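Histone-lysine N-methyltransferase family member SUVH9 (Arabidopsis thaliana, PDB 4NJ5) acts in gene silencing and, apparently lacking methyltransferase activity, may bind methylated DNA and recruit RNA polymerase V to chromatin in RNA-directed DNA methylation. Local coordinates at residues S101-L106 with T140-Q145; P116-V121 with N161-R166; G149-H154 with F211-Y216. All coordinates share one frame; numbering follows the deposited sequence.

Contact 1 (S101-L106 with T140-Q145)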
# COMPACT_ATOMS: atom_id res chain seq x y z
N SER A 101 -14.12 -4.18 19.15
CA SER A 101 -15.57 -4.02 19.19
C SER A 101 -16.08 -3.54 17.84
O SER A 101 -15.38 -2.81 17.13
CB SER A 101 -15.98 -3.03 20.27
OG SER A 101 -15.42 -3.39 21.53
N GLY A 102 -17.29 -3.94 17.49
CA GLY A 102 -17.89 -3.52 16.24
C GLY A 102 -18.30 -2.06 16.28
O GLY A 102 -18.07 -1.31 15.33
N ILE A 103 -18.92 -1.65 17.38
CA ILE A 103 -19.44 -0.30 17.50
C ILE A 103 -18.50 0.61 18.29
O ILE A 103 -18.13 0.30 19.42
CB ILE A 103 -20.81 -0.29 18.20
CG1 ILE A 103 -21.78 -1.23 17.49
CG2 ILE A 103 -21.36 1.13 18.27
CD1 ILE A 103 -22.92 -1.69 18.37
N ASP A 104 -18.13 1.73 17.69
CA ASP A 104 -17.47 2.80 18.43
C ASP A 104 -18.47 3.95 18.62
O ASP A 104 -19.29 4.23 17.73
CB ASP A 104 -16.22 3.28 17.70
CG ASP A 104 -15.39 4.22 18.54
OD1 ASP A 104 -15.59 4.23 19.78
OD2 ASP A 104 -14.52 4.93 17.99
N PHE A 105 -18.42 4.60 19.77
CA PHE A 105 -19.39 5.65 20.07
C PHE A 105 -18.85 6.79 20.93
O PHE A 105 -17.84 6.66 21.62
CB PHE A 105 -20.65 5.05 20.70
CG PHE A 105 -20.40 4.28 21.96
CD1 PHE A 105 -20.48 4.89 23.19
CD2 PHE A 105 -20.07 2.93 21.90
CE1 PHE A 105 -20.25 4.18 24.35
CE2 PHE A 105 -19.83 2.21 23.07
CZ PHE A 105 -19.92 2.84 24.29
N LEU A 106 -19.49 7.94 20.87
CA LEU A 106 -19.04 9.11 21.59
C LEU A 106 -20.06 9.51 22.63
O LEU A 106 -21.17 9.78 22.32
CB LEU A 106 -18.86 10.20 20.53
CG LEU A 106 -18.62 11.63 20.87
CD1 LEU A 106 -17.24 11.75 21.43
CD2 LEU A 106 -18.78 12.49 19.67
N THR A 140 -25.88 -6.35 13.22
CA THR A 140 -26.25 -6.90 14.52
C THR A 140 -25.50 -6.22 15.65
O THR A 140 -24.29 -6.01 15.57
CB THR A 140 -25.98 -8.42 14.58
OG1 THR A 140 -26.64 -9.07 13.49
CG2 THR A 140 -26.49 -8.99 15.90
N GLY A 141 -26.23 -5.86 16.71
CA GLY A 141 -25.63 -5.24 17.88
C GLY A 141 -24.64 -6.14 18.59
O GLY A 141 -24.51 -7.32 18.26
N GLN A 142 -23.94 -5.59 19.58
CA GLN A 142 -22.87 -6.33 20.25
C GLN A 142 -23.20 -6.64 21.71
O GLN A 142 -24.30 -6.35 22.20
CB GLN A 142 -21.56 -5.54 20.18
CG GLN A 142 -21.56 -4.26 21.01
CD GLN A 142 -20.39 -3.35 20.69
OE1 GLN A 142 -19.71 -3.52 19.67
NE2 GLN A 142 -20.14 -2.37 21.55
N GLY A 143 -22.24 -7.24 22.41
CA GLY A 143 -22.38 -7.53 23.82
C GLY A 143 -22.95 -8.89 24.13
O GLY A 143 -23.68 -9.47 23.31
N GLY A 144 -22.62 -9.41 25.31
CA GLY A 144 -23.16 -10.67 25.78
C GLY A 144 -22.70 -11.90 25.01
O GLY A 144 -23.42 -12.89 24.92
N GLN A 145 -21.49 -11.83 24.46
CA GLN A 145 -20.96 -12.95 23.69
C GLN A 145 -19.80 -13.62 24.42
O GLN A 145 -19.30 -13.09 25.42
CB GLN A 145 -20.52 -12.47 22.30
CG GLN A 145 -21.64 -11.81 21.53
CD GLN A 145 -21.21 -11.28 20.18
OE1 GLN A 145 -20.02 -11.06 19.93
NE2 GLN A 145 -22.17 -11.09 19.28
O HOH W 1 -17.67 -0.22 21.92
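The side chain of Gln142 reaches from its loop onto Ile103, its carboxamide overlapping the isoleucine from CB to CD1. The two side chains run at a slant to one another, with Ile103 CD1 3.8 Å from Gln142 CD and 3.9 Å from Gln142 CG. Gln142 CG takes the position between backbone N and carbonyl carbon (chi1 69°), and the extended chain beyond it carries the amide across to the start of strand 103-106. There OE1 accepts a hydrogen bond from Ile103 N, 3.1 Å long and nearly straight at 167° on the hydrogen. The N-H comes from above the amide's carbonyl plane, not along a lone pair. Gly102 N lies 3.3 Å from the same OE1, and Ser101 CB borders it. At the other end of the amide, a water donates to Ile103 O at 2.6 Å and weakly accepts from Gln142 NE2, so Gln142 meets Ile103 N directly and Ile103 O only through this water. A leucine in place of Gln142 would probably leave Ile103 N without its acceptor and the water without its amide donor. The contact joins the end of strand 136-140 to an edge of the SRA-domain sheet: strand 103-106 pairs with strand 117-124, Ile103 also packs on Met164 of helix 159-169, and Asn161 OD1 of that helix accepts a hydrogen bond from Gln142 N.

Contact 2 (P116-V121 with N161-R166); sequences PIATSV and NLAMER
Ala118 and Ala163 meet where helix 159-169 lies across strand 117-124 of the SRA domain, a helix packed on a sheet. Within the strand, Thr119 and Ser120 both face Asp104 in a classic beta bulge. The segment axes cross nearly at right angles (-92°) and approach to 5.5 Å, a closeness consistent with the two small alanines at the crossing. The apolar contacts follow from this. Ala118 CB stands 4.1 Å from Ala163 CB, and Pro116 CB touches the same methyl more loosely. Met164 starts out away from the strand, but bends at chi2 and chi3 bring its sulfur back toward the strand, with SD 3.5 Å from Ala118 CB and 3.8 Å from Val121 CG1. At the other end, the side chains of Ile117 and Arg166 cross at about a right angle, Ile117 CG2 touching Arg166 CB, while the arginine's guanidinium leads away to a salt bridge with Glu115. The polar contacts are made by main chain. Pro116 O receives a CA-H...O contact from Ala163 CA, 3.6 Å away, and also lies against Arg166 CB. Strand and helix are tied directly by Ala118 N, which donates to Ala163 O over 3.1 Å; the N-H approaches from far above the carbonyl plane, 71° out of it, with a C=O...N angle of only 102°.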
# COMPACT_ATOMS: atom_id res chain seq x y z
N PRO A 116 -25.07 9.28 24.31
CA PRO A 116 -24.08 8.60 23.48
C PRO A 116 -24.62 8.29 22.09
O PRO A 116 -25.76 7.86 21.95
CB PRO A 116 -23.81 7.30 24.25
CG PRO A 116 -25.02 7.11 25.10
CD PRO A 116 -25.45 8.48 25.49
N ILE A 117 -23.79 8.53 21.07
CA ILE A 117 -24.16 8.25 19.69
C ILE A 117 -23.05 7.48 18.99
O ILE A 117 -21.87 7.77 19.16
CB ILE A 117 -24.46 9.54 18.91
CG1 ILE A 117 -23.38 10.59 19.16
CG2 ILE A 117 -25.82 10.10 19.32
CD1 ILE A 117 -23.51 11.83 18.29
N ALA A 118 -23.43 6.47 18.21
CA ALA A 118 -22.47 5.65 17.50
C ALA A 118 -21.87 6.45 16.35
O ALA A 118 -22.59 7.11 15.61
CB ALA A 118 -23.13 4.40 16.98
N THR A 119 -20.55 6.39 16.20
CA THR A 119 -19.88 7.17 15.15
C THR A 119 -19.19 6.29 14.11
O THR A 119 -18.81 6.77 13.04
CB THR A 119 -18.84 8.13 15.74
OG1 THR A 119 -17.85 7.39 16.46
CG2 THR A 119 -19.50 9.14 16.67
N SER A 120 -19.04 5.01 14.43
CA SER A 120 -18.30 4.12 13.54
C SER A 120 -18.61 2.66 13.80
O SER A 120 -18.71 2.22 14.95
CB SER A 120 -16.80 4.37 13.69
OG SER A 120 -16.10 3.92 12.55
N VAL A 121 -18.77 1.89 12.72
CA VAL A 121 -18.98 0.46 12.83
C VAL A 121 -18.01 -0.33 11.97
O VAL A 121 -17.58 0.13 10.91
CB VAL A 121 -20.43 0.05 12.46
CG1 VAL A 121 -21.41 0.58 13.49
CG2 VAL A 121 -20.78 0.54 11.06
N ASN A 161 -25.12 -0.53 21.60
CA ASN A 161 -26.45 -0.73 21.05
C ASN A 161 -27.34 0.51 21.21
O ASN A 161 -27.97 0.98 20.26
CB ASN A 161 -27.12 -1.95 21.69
CG ASN A 161 -26.33 -3.23 21.45
OD1 ASN A 161 -25.52 -3.30 20.53
ND2 ASN A 161 -26.57 -4.24 22.27
N LEU A 162 -27.37 1.04 22.44
CA LEU A 162 -28.11 2.26 22.73
C LEU A 162 -27.58 3.39 21.88
O LEU A 162 -28.34 4.22 21.38
CB LEU A 162 -28.00 2.62 24.22
CG LEU A 162 -28.75 3.86 24.70
CD1 LEU A 162 -30.24 3.77 24.39
CD2 LEU A 162 -28.54 4.08 26.19
N ALA A 163 -26.26 3.43 21.70
CA ALA A 163 -25.63 4.46 20.89
C ALA A 163 -26.08 4.38 19.43
O ALA A 163 -26.31 5.40 18.79
CB ALA A 163 -24.12 4.37 20.99
N MET A 164 -26.20 3.16 18.92
CA MET A 164 -26.71 2.93 17.57
C MET A 164 -28.13 3.47 17.46
O MET A 164 -28.46 4.22 16.54
CB MET A 164 -26.70 1.44 17.23
CG MET A 164 -25.31 0.83 17.07
SD MET A 164 -24.42 1.43 15.62
CE MET A 164 -25.32 0.62 14.29
N GLU A 165 -28.97 3.09 18.43
CA GLU A 165 -30.35 3.57 18.49
C GLU A 165 -30.43 5.09 18.45
O GLU A 165 -31.19 5.68 17.68
CB GLU A 165 -31.02 3.03 19.77
CG GLU A 165 -32.08 3.93 20.37
CD GLU A 165 -33.35 3.96 19.56
OE1 GLU A 165 -33.63 2.98 18.84
OE2 GLU A 165 -34.08 4.97 19.66
N ARG A 166 -29.61 5.73 19.27
CA ARG A 166 -29.58 7.17 19.35
C ARG A 166 -29.11 7.81 18.04
O ARG A 166 -29.62 8.84 17.63
CB ARG A 166 -28.68 7.62 20.51
CG ARG A 166 -29.44 8.20 21.68
CD ARG A 166 -30.52 7.25 22.18
NE ARG A 166 -31.61 7.98 22.83
CZ ARG A 166 -32.75 8.31 22.23
NH1 ARG A 166 -32.97 7.96 20.97
NH2 ARG A 166 -33.67 8.99 22.89

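Contact 3 (G149-H154 with F211-Y216); sequences GRQAEH and FGVFKY
Phe211 lays its ring against the backbone of Ala152 and Glu153, while His154 takes hold of the next residue, Gly212. Over one face of the phenyl ring sit Glu153 N, above its centre, and Ala152 C, toward the rim; Ala152 O comes to 3.3 Å from Phe211 CZ. Gln151 O approaches obliquely, 3.4 Å from Phe211 CE2. One face of the ring thus rests on peptide groups. On the histidine side, Gly212 N donates to His154 ND1 over 3.0 Å, with 163° at the hydrogen and the donor tilted a little from the imidazole plane. ND1 therefore acts as an acceptor here. Phe211 CA lies at the same edge, 3.4 Å from His154 ND1. The two rings form an offset edge-to-face pair, the phenyl edge toward the imidazole face, with centroids 5.8 Å apart and planes at 65°. With CG anti to the carbonyl carbon, the His154 ring turns ND1 onto Gly212 N. The second shell shapes the loop under the phenyl ring. Gln151 bends at chi2, brushing Phe211 CB and Val213 CG1 with CG, and its NE2 donates to Glu153 O at 2.9 Å, nearly straight and in the plane of its own amide. This bond spans Gln151 to Glu153 and probably helps hold the backbone that faces the ring. Gln151 OE1 and NE2 have further partners in Gln145 and Gly143, so the glutamine ties several points of the loop together. Beyond it, Gln155 continues the attachment through backbone pairing with Gly212 and its side-chain bond to Phe214 N. The contact fastens the loop between strand 136-140 and helix 159-169 to the start of strand 212-220, which runs on between strands 136-140 and 190-206.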
# COMPACT_ATOMS: atom_id res chain seq x y z
N GLY A 149 -17.03 -14.78 20.11
CA GLY A 149 -18.07 -13.92 19.57
C GLY A 149 -19.44 -14.58 19.47
O GLY A 149 -20.36 -14.01 18.90
N ARG A 150 -19.57 -15.78 20.03
CA ARG A 150 -20.84 -16.49 19.98
C ARG A 150 -21.82 -15.94 21.01
O ARG A 150 -21.46 -15.77 22.18
CB ARG A 150 -20.63 -17.99 20.21
CG ARG A 150 -19.54 -18.60 19.34
CD ARG A 150 -19.47 -20.11 19.51
NE ARG A 150 -19.22 -20.50 20.89
CZ ARG A 150 -19.05 -21.75 21.29
NH1 ARG A 150 -19.09 -22.75 20.42
NH2 ARG A 150 -18.82 -22.01 22.57
N GLN A 151 -23.04 -15.64 20.57
CA GLN A 151 -24.06 -15.12 21.47
C GLN A 151 -24.30 -16.10 22.61
O GLN A 151 -24.55 -17.29 22.38
CB GLN A 151 -25.37 -14.85 20.71
CG GLN A 151 -26.23 -13.77 21.33
CD GLN A 151 -25.51 -12.43 21.41
OE1 GLN A 151 -24.92 -11.98 20.43
NE2 GLN A 151 -25.55 -11.80 22.58
N ALA A 152 -24.21 -15.61 23.85
CA ALA A 152 -24.32 -16.48 25.02
C ALA A 152 -25.37 -15.99 26.02
O ALA A 152 -25.75 -16.73 26.93
CB ALA A 152 -22.97 -16.64 25.68
N GLU A 153 -25.81 -14.75 25.86
CA GLU A 153 -26.90 -14.21 26.67
C GLU A 153 -27.64 -13.13 25.89
O GLU A 153 -27.18 -12.70 24.84
CB GLU A 153 -26.36 -13.65 28.00
CG GLU A 153 -25.37 -12.51 27.84
CD GLU A 153 -24.78 -12.05 29.16
OE1 GLU A 153 -25.55 -11.61 30.04
OE2 GLU A 153 -23.55 -12.14 29.32
N HIS A 154 -28.80 -12.72 26.40
CA HIS A 154 -29.60 -11.68 25.75
C HIS A 154 -28.83 -10.37 25.66
O HIS A 154 -28.18 -9.96 26.62
CB HIS A 154 -30.90 -11.45 26.51
CG HIS A 154 -31.71 -12.69 26.73
ND1 HIS A 154 -32.05 -13.55 25.70
CD2 HIS A 154 -32.26 -13.22 27.84
CE1 HIS A 154 -32.76 -14.55 26.18
NE2 HIS A 154 -32.91 -14.37 27.48
N PHE A 211 -31.43 -16.23 22.16
CA PHE A 211 -31.04 -15.01 22.85
C PHE A 211 -31.54 -13.78 22.10
O PHE A 211 -31.60 -13.77 20.87
CB PHE A 211 -29.52 -14.94 23.03
CG PHE A 211 -28.94 -16.13 23.74
CD1 PHE A 211 -29.23 -16.37 25.07
CD2 PHE A 211 -28.10 -17.00 23.07
CE1 PHE A 211 -28.70 -17.47 25.72
CE2 PHE A 211 -27.56 -18.10 23.72
CZ PHE A 211 -27.86 -18.34 25.05
N GLY A 212 -31.92 -12.75 22.85
CA GLY A 212 -32.36 -11.51 22.24
C GLY A 212 -31.17 -10.70 21.74
O GLY A 212 -30.17 -10.56 22.44
N VAL A 213 -31.28 -10.20 20.52
CA VAL A 213 -30.27 -9.32 19.95
C VAL A 213 -30.94 -8.09 19.35
O VAL A 213 -32.16 -8.08 19.13
CB VAL A 213 -29.45 -10.03 18.84
CG1 VAL A 213 -28.86 -11.34 19.36
CG2 VAL A 213 -30.32 -10.28 17.62
N PHE A 214 -30.16 -7.05 19.08
CA PHE A 214 -30.69 -5.87 18.42
C PHE A 214 -30.14 -5.75 16.99
O PHE A 214 -28.96 -6.01 16.75
CB PHE A 214 -30.40 -4.60 19.23
CG PHE A 214 -31.04 -4.59 20.59
CD1 PHE A 214 -30.34 -5.02 21.71
CD2 PHE A 214 -32.35 -4.16 20.75
CE1 PHE A 214 -30.93 -5.02 22.96
CE2 PHE A 214 -32.94 -4.14 22.00
CZ PHE A 214 -32.23 -4.57 23.11
N LYS A 215 -31.01 -5.37 16.06
CA LYS A 215 -30.61 -5.21 14.67
C LYS A 215 -30.88 -3.80 14.15
O LYS A 215 -31.87 -3.17 14.51
CB LYS A 215 -31.32 -6.25 13.79
CG LYS A 215 -30.58 -7.58 13.71
CD LYS A 215 -31.42 -8.66 13.05
CE LYS A 215 -30.57 -9.84 12.65
NZ LYS A 215 -29.50 -10.09 13.65
N TYR A 216 -29.98 -3.32 13.29
CA TYR A 216 -30.06 -1.96 12.77
C TYR A 216 -29.83 -1.98 11.27
O TYR A 216 -28.91 -2.63 10.78
CB TYR A 216 -29.02 -1.07 13.46
CG TYR A 216 -29.01 -1.18 14.96
CD1 TYR A 216 -29.77 -0.33 15.75
CD2 TYR A 216 -28.22 -2.14 15.60
CE1 TYR A 216 -29.75 -0.43 17.13
CE2 TYR A 216 -28.20 -2.25 16.98
CZ TYR A 216 -28.96 -1.39 17.74
OH TYR A 216 -28.94 -1.50 19.11

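In the fold
All three contacts belong to the SRA domain, on one side of the chain's centre. Contacts 1 and 2 lie about 9 Å apart between centres, contacts 1 and 3 about 10 Å, contacts 2 and 3 about 16 Å. Contacts 1 and 2 alternate along the chain and share the paired strands 103-106 and 117-124; contact 1 closes before contact 3 opens, and contacts 2 and 3 alternate. All reach one mixed sheet. Helix 159-169 touches both other contacts: Asn161 OD1 packs on Gly141 CA, and Asn161 O lies 2.9 Å from Tyr216 OH, a probable hydrogen bond. The three tie sheet, helix and loop together within the module that probably recognises methylated DNA, away from the pre-SET zinc cluster.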